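Local coordinates for monosaccharide ABC transporter substrate-binding protein, CUT2 family (PDB 4RU1) that binds myo-inositol between its two lobes and probably serves as the extracytoplasmic solute-binding component of an ABC-type carbohydrate importer, at residues M25-Q30 with A81-D86; P103-N108 with M121-D126; F107-D112 with Q155-S160; Q125-A130 with E159-G164. One frame throughout, in Å; residues are numbered along the deposited sequence.

Contact 1: residues M25-Q30 with A81-D86. With INS (1,2,3,4,5,6-hexahydroxy-cyclohexane), chain M.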
# COMPACT_ATOMS: atom_id res chain seq x y z
N MET A 25 -9.00 -11.00 -8.11
CA MET A 25 -8.27 -9.98 -7.26
C MET A 25 -8.67 -8.61 -7.76
O MET A 25 -8.49 -8.28 -8.97
CB MET A 25 -6.77 -10.14 -7.34
CG MET A 25 -5.96 -9.11 -6.63
SD MET A 25 -4.12 -9.49 -6.48
CE MET A 25 -4.24 -10.64 -5.09
N ILE A 26 -9.29 -7.82 -6.86
CA ILE A 26 -9.93 -6.55 -7.18
C ILE A 26 -9.30 -5.48 -6.34
O ILE A 26 -9.26 -5.54 -5.10
CB ILE A 26 -11.40 -6.68 -6.87
CG1 ILE A 26 -12.01 -7.76 -7.76
CG2 ILE A 26 -12.10 -5.37 -7.18
CD1 ILE A 26 -13.42 -8.18 -7.33
N THR A 27 -8.74 -4.48 -7.01
CA THR A 27 -8.03 -3.43 -6.31
C THR A 27 -8.46 -2.02 -6.79
O THR A 27 -9.33 -1.82 -7.62
CB THR A 27 -6.53 -3.60 -6.49
OG1 THR A 27 -6.19 -2.96 -7.72
CG2 THR A 27 -6.09 -5.02 -6.46
N HIS A 28 -7.90 -1.04 -6.11
CA HIS A 28 -8.09 0.39 -6.37
C HIS A 28 -6.95 1.04 -7.14
O HIS A 28 -6.90 2.25 -7.18
CB HIS A 28 -8.28 1.09 -5.04
CG HIS A 28 -7.10 0.96 -4.11
ND1 HIS A 28 -6.99 -0.10 -3.22
CD2 HIS A 28 -6.02 1.73 -3.90
CE1 HIS A 28 -5.90 0.04 -2.51
NE2 HIS A 28 -5.28 1.13 -2.91
N GLN A 29 -6.06 0.21 -7.73
CA GLN A 29 -4.87 0.63 -8.47
C GLN A 29 -5.24 1.77 -9.44
O GLN A 29 -6.18 1.61 -10.27
CB GLN A 29 -4.28 -0.55 -9.21
CG GLN A 29 -3.25 -0.14 -10.23
CD GLN A 29 -2.64 -1.26 -10.96
OE1 GLN A 29 -3.15 -2.38 -10.98
NE2 GLN A 29 -1.50 -1.00 -11.56
N GLN A 30 -4.53 2.88 -9.31
CA GLN A 30 -4.54 3.90 -10.37
C GLN A 30 -3.73 3.38 -11.51
O GLN A 30 -2.59 2.90 -11.32
CB GLN A 30 -3.91 5.16 -9.85
CG GLN A 30 -3.76 6.27 -10.86
CD GLN A 30 -5.08 6.98 -11.11
OE1 GLN A 30 -5.86 7.25 -10.19
NE2 GLN A 30 -5.35 7.29 -12.35
N ALA A 81 -10.28 -11.72 -3.61
CA ALA A 81 -9.32 -10.95 -2.86
C ALA A 81 -9.51 -9.48 -3.18
O ALA A 81 -9.44 -9.09 -4.40
CB ALA A 81 -7.95 -11.46 -3.26
N VAL A 82 -9.81 -8.65 -2.18
CA VAL A 82 -10.25 -7.29 -2.44
C VAL A 82 -9.57 -6.27 -1.53
O VAL A 82 -9.24 -6.54 -0.39
CB VAL A 82 -11.76 -7.19 -2.24
CG1 VAL A 82 -12.20 -7.42 -0.80
CG2 VAL A 82 -12.28 -5.90 -2.80
N THR A 83 -9.33 -5.07 -2.06
CA THR A 83 -8.82 -3.92 -1.27
C THR A 83 -9.98 -3.00 -0.82
O THR A 83 -10.99 -2.91 -1.53
CB THR A 83 -7.79 -3.10 -2.06
OG1 THR A 83 -8.48 -2.43 -3.13
CG2 THR A 83 -6.75 -4.00 -2.63
N ILE A 84 -9.88 -2.36 0.33
CA ILE A 84 -10.99 -1.58 0.87
C ILE A 84 -10.47 -0.18 1.27
O ILE A 84 -10.54 0.23 2.41
CB ILE A 84 -11.67 -2.24 2.08
CG1 ILE A 84 -11.80 -3.74 1.91
CG2 ILE A 84 -13.03 -1.59 2.32
CD1 ILE A 84 -12.30 -4.47 3.11
N PRO A 85 -10.10 0.65 0.27
CA PRO A 85 -9.67 1.99 0.56
C PRO A 85 -10.81 2.92 0.99
O PRO A 85 -10.62 3.94 1.59
CB PRO A 85 -9.03 2.46 -0.76
CG PRO A 85 -9.80 1.69 -1.82
CD PRO A 85 -9.90 0.31 -1.15
N ASP A 86 -12.03 2.63 0.52
CA ASP A 86 -13.20 3.50 0.79
C ASP A 86 -14.30 2.59 1.33
O ASP A 86 -15.15 2.11 0.57
CB ASP A 86 -13.61 4.12 -0.55
CG ASP A 86 -14.72 5.15 -0.45
OD1 ASP A 86 -15.40 5.26 0.60
OD2 ASP A 86 -14.88 5.83 -1.49
C1 INS M . 0.92 1.97 -1.25
C2 INS M . 0.99 3.07 -2.31
C3 INS M . -0.05 2.78 -3.39
C4 INS M . -1.44 2.54 -2.84
C5 INS M . -1.46 1.42 -1.86
C6 INS M . -0.47 1.60 -0.73
O1 INS M . 1.82 2.20 -0.16
O2 INS M . 0.59 4.28 -1.64
O3 INS M . -0.05 3.95 -4.24
O4 INS M . -2.37 2.27 -3.92
O5 INS M . -2.75 1.26 -1.23
O6 INS M . -0.43 0.43 0.13

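Contact 2: residues P103-N108 with M121-D126. With INS (1,2,3,4,5,6-hexahydroxy-cyclohexane), chain M.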
# COMPACT_ATOMS: atom_id res chain seq x y z
N PRO A 103 -16.05 -16.99 -0.66
CA PRO A 103 -15.13 -16.54 0.40
C PRO A 103 -14.33 -15.32 -0.04
O PRO A 103 -13.88 -15.25 -1.22
CB PRO A 103 -14.22 -17.72 0.56
CG PRO A 103 -14.18 -18.40 -0.72
CD PRO A 103 -15.61 -18.27 -1.23
N VAL A 104 -14.20 -14.36 0.87
CA VAL A 104 -13.41 -13.17 0.57
C VAL A 104 -12.29 -12.97 1.58
O VAL A 104 -12.42 -13.26 2.79
CB VAL A 104 -14.27 -11.91 0.51
CG1 VAL A 104 -14.89 -11.71 1.85
CG2 VAL A 104 -13.44 -10.71 0.11
N VAL A 105 -11.18 -12.54 1.02
CA VAL A 105 -10.01 -12.10 1.77
C VAL A 105 -9.76 -10.67 1.39
O VAL A 105 -9.88 -10.33 0.22
CB VAL A 105 -8.81 -13.01 1.57
CG1 VAL A 105 -7.51 -12.44 2.19
CG2 VAL A 105 -9.11 -14.38 2.20
N ALA A 106 -9.45 -9.82 2.39
CA ALA A 106 -9.14 -8.40 2.17
C ALA A 106 -7.64 -8.19 2.29
O ALA A 106 -6.95 -8.99 2.94
CB ALA A 106 -9.93 -7.48 3.04
N PHE A 107 -7.10 -7.22 1.60
CA PHE A 107 -5.70 -7.00 1.68
C PHE A 107 -5.39 -5.55 1.32
O PHE A 107 -6.23 -4.83 0.73
CB PHE A 107 -4.88 -8.01 0.81
CG PHE A 107 -4.99 -7.76 -0.66
CD1 PHE A 107 -6.11 -8.12 -1.39
CD2 PHE A 107 -3.89 -7.24 -1.33
CE1 PHE A 107 -6.20 -7.87 -2.76
CE2 PHE A 107 -3.99 -6.96 -2.69
CZ PHE A 107 -5.11 -7.32 -3.40
N ASN A 108 -4.22 -5.08 1.76
CA ASN A 108 -3.60 -3.82 1.42
C ASN A 108 -4.29 -2.57 2.05
O ASN A 108 -3.60 -1.74 2.65
CB ASN A 108 -3.47 -3.59 -0.04
CG ASN A 108 -2.76 -2.30 -0.34
OD1 ASN A 108 -3.41 -1.30 -0.66
ND2 ASN A 108 -1.47 -2.26 -0.21
N MET A 121 -10.26 -12.92 6.34
CA MET A 121 -8.87 -12.67 6.72
C MET A 121 -8.43 -11.31 6.14
O MET A 121 -9.09 -10.76 5.25
CB MET A 121 -8.00 -13.71 6.12
CG MET A 121 -8.09 -15.15 6.57
SD MET A 121 -7.09 -16.39 5.76
CE MET A 121 -8.31 -17.23 4.68
N TYR A 122 -7.30 -10.80 6.59
CA TYR A 122 -6.75 -9.59 6.05
C TYR A 122 -5.26 -9.67 6.05
O TYR A 122 -4.69 -10.15 7.05
CB TYR A 122 -7.08 -8.36 6.90
CG TYR A 122 -6.63 -7.01 6.32
CD1 TYR A 122 -7.40 -6.25 5.48
CD2 TYR A 122 -5.39 -6.49 6.68
CE1 TYR A 122 -6.93 -5.04 4.94
CE2 TYR A 122 -4.90 -5.26 6.13
CZ TYR A 122 -5.72 -4.54 5.28
OH TYR A 122 -5.35 -3.32 4.80
N PHE A 123 -4.60 -9.23 4.99
CA PHE A 123 -3.09 -9.17 4.85
C PHE A 123 -2.65 -7.76 4.51
O PHE A 123 -3.06 -7.19 3.47
CB PHE A 123 -2.62 -10.16 3.75
CG PHE A 123 -2.98 -11.59 4.05
CD1 PHE A 123 -4.21 -12.05 3.71
CD2 PHE A 123 -2.16 -12.38 4.86
CE1 PHE A 123 -4.61 -13.34 4.08
CE2 PHE A 123 -2.54 -13.67 5.22
CZ PHE A 123 -3.77 -14.12 4.81
N GLY A 124 -1.82 -7.19 5.39
CA GLY A 124 -1.17 -5.93 5.15
C GLY A 124 -0.54 -5.40 6.36
O GLY A 124 -0.40 -6.09 7.38
N GLN A 125 -0.24 -4.11 6.33
CA GLN A 125 0.36 -3.50 7.51
C GLN A 125 -0.60 -2.53 8.15
O GLN A 125 -1.51 -1.95 7.48
CB GLN A 125 1.73 -2.91 7.18
CG GLN A 125 1.91 -1.43 7.10
CD GLN A 125 3.16 -0.98 6.38
OE1 GLN A 125 4.16 -1.69 6.39
NE2 GLN A 125 3.10 0.17 5.76
N ASP A 126 -0.45 -2.36 9.46
CA ASP A 126 -1.31 -1.52 10.20
C ASP A 126 -0.76 -0.13 9.97
O ASP A 126 0.36 0.19 10.40
CB ASP A 126 -1.26 -1.90 11.71
CG ASP A 126 -2.19 -1.01 12.56
OD1 ASP A 126 -2.34 0.20 12.30
OD2 ASP A 126 -2.74 -1.49 13.56
C1 INS M . 0.92 1.97 -1.25
C2 INS M . 0.99 3.07 -2.31
C3 INS M . -0.05 2.78 -3.39
C4 INS M . -1.44 2.54 -2.84
C5 INS M . -1.46 1.42 -1.86
C6 INS M . -0.47 1.60 -0.73
O1 INS M . 1.82 2.20 -0.16
O2 INS M . 0.59 4.28 -1.64
O3 INS M . -0.05 3.95 -4.24
O4 INS M . -2.37 2.27 -3.92
O5 INS M . -2.75 1.26 -1.23
O6 INS M . -0.43 0.43 0.13
O HOH W 1 -3.30 -1.96 5.54
O HOH W 2 -0.74 -2.30 4.11

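Contact 3: residues F107-D112 with Q155-S160. With INS (1,2,3,4,5,6-hexahydroxy-cyclohexane), chain M.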
# COMPACT_ATOMS: atom_id res chain seq x y z
N PHE A 107 -7.10 -7.22 1.60
CA PHE A 107 -5.70 -7.00 1.68
C PHE A 107 -5.39 -5.55 1.32
O PHE A 107 -6.23 -4.83 0.73
CB PHE A 107 -4.88 -8.01 0.81
CG PHE A 107 -4.99 -7.76 -0.66
CD1 PHE A 107 -6.11 -8.12 -1.39
CD2 PHE A 107 -3.89 -7.24 -1.33
CE1 PHE A 107 -6.20 -7.87 -2.76
CE2 PHE A 107 -3.99 -6.96 -2.69
CZ PHE A 107 -5.11 -7.32 -3.40
N ASN A 108 -4.22 -5.08 1.76
CA ASN A 108 -3.60 -3.82 1.42
C ASN A 108 -4.29 -2.57 2.05
O ASN A 108 -3.60 -1.74 2.65
CB ASN A 108 -3.47 -3.59 -0.04
CG ASN A 108 -2.76 -2.30 -0.34
OD1 ASN A 108 -3.41 -1.30 -0.66
ND2 ASN A 108 -1.47 -2.26 -0.21
N ALA A 109 -5.61 -2.44 1.89
CA ALA A 109 -6.35 -1.34 2.46
C ALA A 109 -7.57 -1.83 3.14
O ALA A 109 -8.26 -2.66 2.60
CB ALA A 109 -6.72 -0.34 1.42
N GLY A 110 -7.91 -1.21 4.28
CA GLY A 110 -9.11 -1.49 5.06
C GLY A 110 -8.90 -2.35 6.30
O GLY A 110 -9.78 -3.09 6.65
N ILE A 111 -7.76 -2.25 6.96
CA ILE A 111 -7.44 -3.13 8.06
C ILE A 111 -8.48 -2.97 9.22
O ILE A 111 -8.76 -3.92 9.90
CB ILE A 111 -5.99 -2.90 8.58
CG1 ILE A 111 -5.61 -4.00 9.58
CG2 ILE A 111 -5.85 -1.51 9.26
CD1 ILE A 111 -4.15 -3.98 9.95
N ASP A 112 -9.04 -1.76 9.39
CA ASP A 112 -10.06 -1.46 10.44
C ASP A 112 -11.50 -1.90 10.07
O ASP A 112 -12.40 -1.94 10.93
CB ASP A 112 -10.07 0.06 10.70
CG ASP A 112 -8.69 0.64 11.05
OD1 ASP A 112 -7.93 0.03 11.84
OD2 ASP A 112 -8.37 1.75 10.52
N GLN A 155 -8.73 7.93 0.91
CA GLN A 155 -8.28 6.55 0.99
C GLN A 155 -7.80 6.23 2.42
O GLN A 155 -6.80 6.84 2.89
CB GLN A 155 -7.19 6.29 -0.04
CG GLN A 155 -7.78 6.25 -1.44
CD GLN A 155 -6.90 5.68 -2.49
OE1 GLN A 155 -5.88 5.05 -2.26
NE2 GLN A 155 -7.28 5.89 -3.72
N VAL A 156 -8.48 5.30 3.09
CA VAL A 156 -8.32 5.15 4.54
C VAL A 156 -6.84 4.79 4.83
O VAL A 156 -6.28 5.10 5.93
CB VAL A 156 -9.25 4.12 5.20
CG1 VAL A 156 -10.67 4.61 5.19
CG2 VAL A 156 -9.14 2.71 4.63
N GLN A 157 -6.23 3.99 3.97
CA GLN A 157 -4.88 3.49 4.24
C GLN A 157 -3.83 4.59 4.17
O GLN A 157 -2.79 4.53 4.87
CB GLN A 157 -4.47 2.32 3.34
CG GLN A 157 -4.08 2.67 1.90
CD GLN A 157 -5.23 3.09 0.98
OE1 GLN A 157 -6.39 3.23 1.35
NE2 GLN A 157 -4.86 3.17 -0.29
N LEU A 158 -4.08 5.59 3.35
CA LEU A 158 -3.21 6.75 3.25
C LEU A 158 -3.49 7.70 4.40
O LEU A 158 -2.51 8.18 5.05
CB LEU A 158 -3.42 7.45 1.90
CG LEU A 158 -3.07 6.62 0.65
CD1 LEU A 158 -3.22 7.47 -0.60
CD2 LEU A 158 -1.71 5.92 0.77
N GLU A 159 -4.76 7.97 4.70
CA GLU A 159 -5.06 8.88 5.77
C GLU A 159 -4.55 8.35 7.10
O GLU A 159 -4.08 9.09 7.93
CB GLU A 159 -6.60 9.16 5.83
CG GLU A 159 -7.09 9.82 4.57
CD GLU A 159 -6.64 11.28 4.37
OE1 GLU A 159 -6.26 11.96 5.32
OE2 GLU A 159 -6.66 11.65 3.19
N SER A 160 -4.62 7.03 7.30
CA SER A 160 -4.14 6.46 8.55
C SER A 160 -2.67 6.72 8.73
O SER A 160 -2.22 6.92 9.86
CB SER A 160 -4.42 4.95 8.52
OG SER A 160 -5.80 4.69 8.63
C1 INS M . 0.92 1.97 -1.25
C2 INS M . 0.99 3.07 -2.31
C3 INS M . -0.05 2.78 -3.39
C4 INS M . -1.44 2.54 -2.84
C5 INS M . -1.46 1.42 -1.86
C6 INS M . -0.47 1.60 -0.73
O1 INS M . 1.82 2.20 -0.16
O2 INS M . 0.59 4.28 -1.64
O3 INS M . -0.05 3.95 -4.24
O4 INS M . -2.37 2.27 -3.92
O5 INS M . -2.75 1.26 -1.23
O6 INS M . -0.43 0.43 0.13

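Contact 4: residues Q125-A130 with E159-G164. With INS (1,2,3,4,5,6-hexahydroxy-cyclohexane), chain M.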
# COMPACT_ATOMS: atom_id res chain seq x y z
N GLN A 125 -0.24 -4.11 6.33
CA GLN A 125 0.36 -3.50 7.51
C GLN A 125 -0.60 -2.53 8.15
O GLN A 125 -1.51 -1.95 7.48
CB GLN A 125 1.73 -2.91 7.18
CG GLN A 125 1.91 -1.43 7.10
CD GLN A 125 3.16 -0.98 6.38
OE1 GLN A 125 4.16 -1.69 6.39
NE2 GLN A 125 3.10 0.17 5.76
N ASP A 126 -0.45 -2.36 9.46
CA ASP A 126 -1.31 -1.52 10.20
C ASP A 126 -0.76 -0.13 9.97
O ASP A 126 0.36 0.19 10.40
CB ASP A 126 -1.26 -1.90 11.71
CG ASP A 126 -2.19 -1.01 12.56
OD1 ASP A 126 -2.34 0.20 12.30
OD2 ASP A 126 -2.74 -1.49 13.56
N GLU A 127 -1.51 0.65 9.23
CA GLU A 127 -1.00 1.88 8.70
C GLU A 127 -0.92 3.01 9.76
O GLU A 127 -0.05 3.88 9.68
CB GLU A 127 -1.80 2.34 7.48
CG GLU A 127 -1.76 1.40 6.26
CD GLU A 127 -0.38 1.19 5.64
OE1 GLU A 127 0.62 1.72 6.14
OE2 GLU A 127 -0.34 0.43 4.64
N THR A 128 -1.90 3.08 10.67
CA THR A 128 -1.78 3.92 11.87
C THR A 128 -0.50 3.62 12.65
O THR A 128 0.26 4.52 12.97
CB THR A 128 -3.02 3.82 12.75
OG1 THR A 128 -4.17 4.21 11.95
CG2 THR A 128 -2.89 4.76 13.87
N VAL A 129 -0.24 2.33 12.92
CA VAL A 129 1.01 1.98 13.62
C VAL A 129 2.23 2.38 12.80
O VAL A 129 3.21 2.92 13.33
CB VAL A 129 1.06 0.47 13.92
CG1 VAL A 129 2.41 0.07 14.51
CG2 VAL A 129 -0.03 0.14 14.90
N ALA A 130 2.20 2.18 11.47
CA ALA A 130 3.39 2.53 10.71
C ALA A 130 3.59 4.06 10.77
O ALA A 130 4.74 4.56 10.92
CB ALA A 130 3.31 2.04 9.26
N GLU A 159 -4.76 7.97 4.70
CA GLU A 159 -5.06 8.88 5.77
C GLU A 159 -4.55 8.35 7.10
O GLU A 159 -4.08 9.09 7.93
CB GLU A 159 -6.60 9.16 5.83
CG GLU A 159 -7.09 9.82 4.57
CD GLU A 159 -6.64 11.28 4.37
OE1 GLU A 159 -6.26 11.96 5.32
OE2 GLU A 159 -6.66 11.65 3.19
N SER A 160 -4.62 7.03 7.30
CA SER A 160 -4.14 6.46 8.55
C SER A 160 -2.67 6.72 8.73
O SER A 160 -2.22 6.92 9.86
CB SER A 160 -4.42 4.95 8.52
OG SER A 160 -5.80 4.69 8.63
N ARG A 161 -1.89 6.61 7.65
CA ARG A 161 -0.47 6.85 7.75
C ARG A 161 -0.16 8.28 8.24
O ARG A 161 0.60 8.47 9.20
CB ARG A 161 0.24 6.63 6.39
CG ARG A 161 0.26 5.20 5.90
CD ARG A 161 0.94 5.05 4.54
NE ARG A 161 0.96 3.63 4.15
CZ ARG A 161 1.21 3.21 2.93
NH1 ARG A 161 1.58 4.03 1.95
NH2 ARG A 161 1.24 1.95 2.70
N CYS A 162 -0.82 9.22 7.59
CA CYS A 162 -0.62 10.63 7.99
C CYS A 162 -1.17 10.91 9.38
O CYS A 162 -0.50 11.63 10.21
CB CYS A 162 -1.19 11.55 6.95
SG CYS A 162 -0.38 11.31 5.37
N ASN A 163 -2.34 10.38 9.69
CA ASN A 163 -2.84 10.62 11.08
C ASN A 163 -1.83 10.03 12.10
O ASN A 163 -1.62 10.60 13.17
CB ASN A 163 -4.22 10.07 11.23
CG ASN A 163 -4.71 10.13 12.62
OD1 ASN A 163 -4.79 9.12 13.27
ND2 ASN A 163 -5.01 11.33 13.11
N GLY A 164 -1.26 8.87 11.77
CA GLY A 164 -0.35 8.27 12.73
C GLY A 164 0.87 9.12 12.93
O GLY A 164 1.30 9.30 14.10
C1 INS M . 0.92 1.97 -1.25
C2 INS M . 0.99 3.07 -2.31
C3 INS M . -0.05 2.78 -3.39
C4 INS M . -1.44 2.54 -2.84
C5 INS M . -1.46 1.42 -1.86
C6 INS M . -0.47 1.60 -0.73
O1 INS M . 1.82 2.20 -0.16
O2 INS M . 0.59 4.28 -1.64
O3 INS M . -0.05 3.95 -4.24
O4 INS M . -2.37 2.27 -3.92
O5 INS M . -2.75 1.26 -1.23
O6 INS M . -0.43 0.43 0.13
O HOH W 3 -5.46 6.66 11.99

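Contact 1: residues M25-Q30 with A81-D86
H28 and T83 meet at the ligand end of two neighbouring parallel strands, where the imidazole is fixed by bonds at both of its nitrogens. On the protein side, ND1 of H28 lies 2.8 Å from OG1 of T83 in a nearly straight hydrogen bond (166°) whose donor is left open. On the ligand side, NE2 of H28 donates to O5 of the myo-inositol at 3.0 Å and shares a longer bond with its O4. Both T83 OG1 and inositol O5 sit at the ring edge, so the two partners fix the rotation of the imidazole. H28 holds CG between its backbone N and carbonyl carbon (chi1 61°), which brings the ring back over P85; CB of P85 lies 4.2 Å from the ring centroid and 12° off the normal, a CH-pi contact on one face. OG1 of T83 is also bonded to E65, a second-shell carboxylate that would be expected to polarise the T83–H28 pair. T27 turns its OG1 back to accept from N of Q29, an ST turn, and bonds Y56 as well, while its CB rests 3.9 Å from CG2 of T83. Behind the pocket the strands pair in parallel: N of I26 donates to O of A81 at 2.8 Å, and N of T83 returns a bond to O of I26 at 3.1 Å. M25 and A81 share one sheet face, I26 and V82 the other. Strand 21-27 lies between strands 52-58 and 79-82; helix 35-49 packs on the M25 face and helix 62-74 on the I26 face.

Contact 2: residues P103-N108 with M121-D126
A106 and F123 bond across adjacent parallel strands of a beta-alpha-beta unit, strand 104-107, helix 114-117 and strand 121-124, in one lobe of the periplasmic-binding-protein fold. Three backbone hydrogen bonds carry the pairing: N of A106 to O of M121 (3.0 Å), N of F123 to O of A106 (3.1 Å) and N of N108 to O of F123 (3.0 Å, 165°). The short strand segments run 25° apart.

Apolar contacts divide between the two faces. On the face of V105, M121, F107 and F123, CG1 of V105 meets the edge of the F123 ring at CE1 (3.6 Å), while CG2 touches the terminal methyl of M121; helix 253-270 packs on V105, M121 and F123, but helix 35-49 on F107. On the other face, Y122 has CG anti to its backbone N (chi1 -175°), which lays the ring along the neighbouring strand: CD1 approaches CB of A106, and CA of F107 stands over one ring face, offset toward the rim. W114 stacks on the same tyrosine.

Polar contacts gather at the ligand end of the pair. One water joins OH of Y122 to the carbonyl oxygens of N108 and Q125, and a second accepts from N of Q125. The carboxamide of N108 reaches the ligand: OD1 of N108 accepts from O5 of myo-inositol at 2.7 Å, and ND2, which also bonds E256, donates to the adjacent O6 at 2.9 Å.

Contact 3: residues F107-D112 with Q155-S160
CB of A109 lies over one face of the Q157 carboxamide, 3.6 Å from OE1 of Q157. At the other end of the amide, NE2 of Q157 donates to O5 of myo-inositol (3.0 Å) and to OE1 of Q155 (2.9 Å). These two acceptors meet NE2 from opposite sides of the amide plane, O5 on the A109 side and Q155 OE1 27° out of the plane on the other, and both bonds are bent to 132° at the hydrogen. Inositol O5, already bonded to N108, thus also accepts from Q157 and ties the two segments together through the ligand. Q157 reaches this place through a fold at chi2 (-72°), which turns the amide back toward the ligand.

Between the segments themselves the contact is van der Waals packing: CG2 of V156 approaches N of G110 at 4.1 Å. G110 has a positive phi, at which a CB would be pressed against the preceding carbonyl oxygen. S160 OG bonds back to V156 O within its own helix turn.

The segment 107-112 leaves strand 104-107 and leads to helix 114-117, while 155-160 opens helix 156-168 of the other lobe; the inositol lies in the cleft, and helix 127-140 flanks Q157 and S160.

Contact 4: residues Q125-A130 with E159-G164
E127 and R161 form a salt bridge between the first turn of helix 127-140 and helix 156-168, at the inositol site of this two-lobed periplasmic-binding-protein fold. The grip is side-on and two-pronged: NE of R161 donates to OE1 of E127 at 2.8 Å, almost straight (174°), and NH2 of R161 donates to OE2 at 2.9 Å. Carboxylate and guanidinium planes stand 70° apart, and both nitrogens approach from above the carboxylate plane. E127 OE1 takes a second bond from NE2 of Q125 (2.9 Å), on its syn side and from the opposite face to R161 NE. Two donors therefore satisfy this oxygen, and Q125 helps fix the rotation of the carboxylate that positions the arginine.

The R161 chain is extended from CG to NE, carrying the guanidinium to the ligand; NH2 also has a weak bond to Q251. The buried carboxylate should favour the charged arginine.

Closer to the helix backbones, D126 caps helix 127-140, its OD1 accepting from N of V129 (3.1 Å). CB of S160 packs 3.5 Å from OG1 of T128, and a water links T128 OG1 with OD1 of N163. At G164 the backbones come close, CA of G164 lying 3.8 Å from O of T128. The guanidinium edge ends on a single ligand oxygen: NH1 of R161 donates to inositol O1 at 2.8 Å and NH2 of R161 donates to the same oxygen at 2.9 Å.

Contacts 1 and 2 lie in one parallel sheet, their centres about 10 Å apart, joined where strand 79-82 neighbours strand 104-107: probable backbone hydrogen bonds link V82 N with V105 O and V82 O with F107 N. Contact 1 closes along the chain before the others open. Contact 3 starts from the segment contact 2 uses, sharing F107 and N108, and carries the path from that sheet to helix 156-168. Contact 4, its centre about 8 Å from that of contact 3, ends on the same helix and takes Q125 and D126 from the end of contact 2. Contacts 1 and 4 do not touch (centres about 18 Å apart), yet all four reach the same inositol, so both lobes hold the ligand.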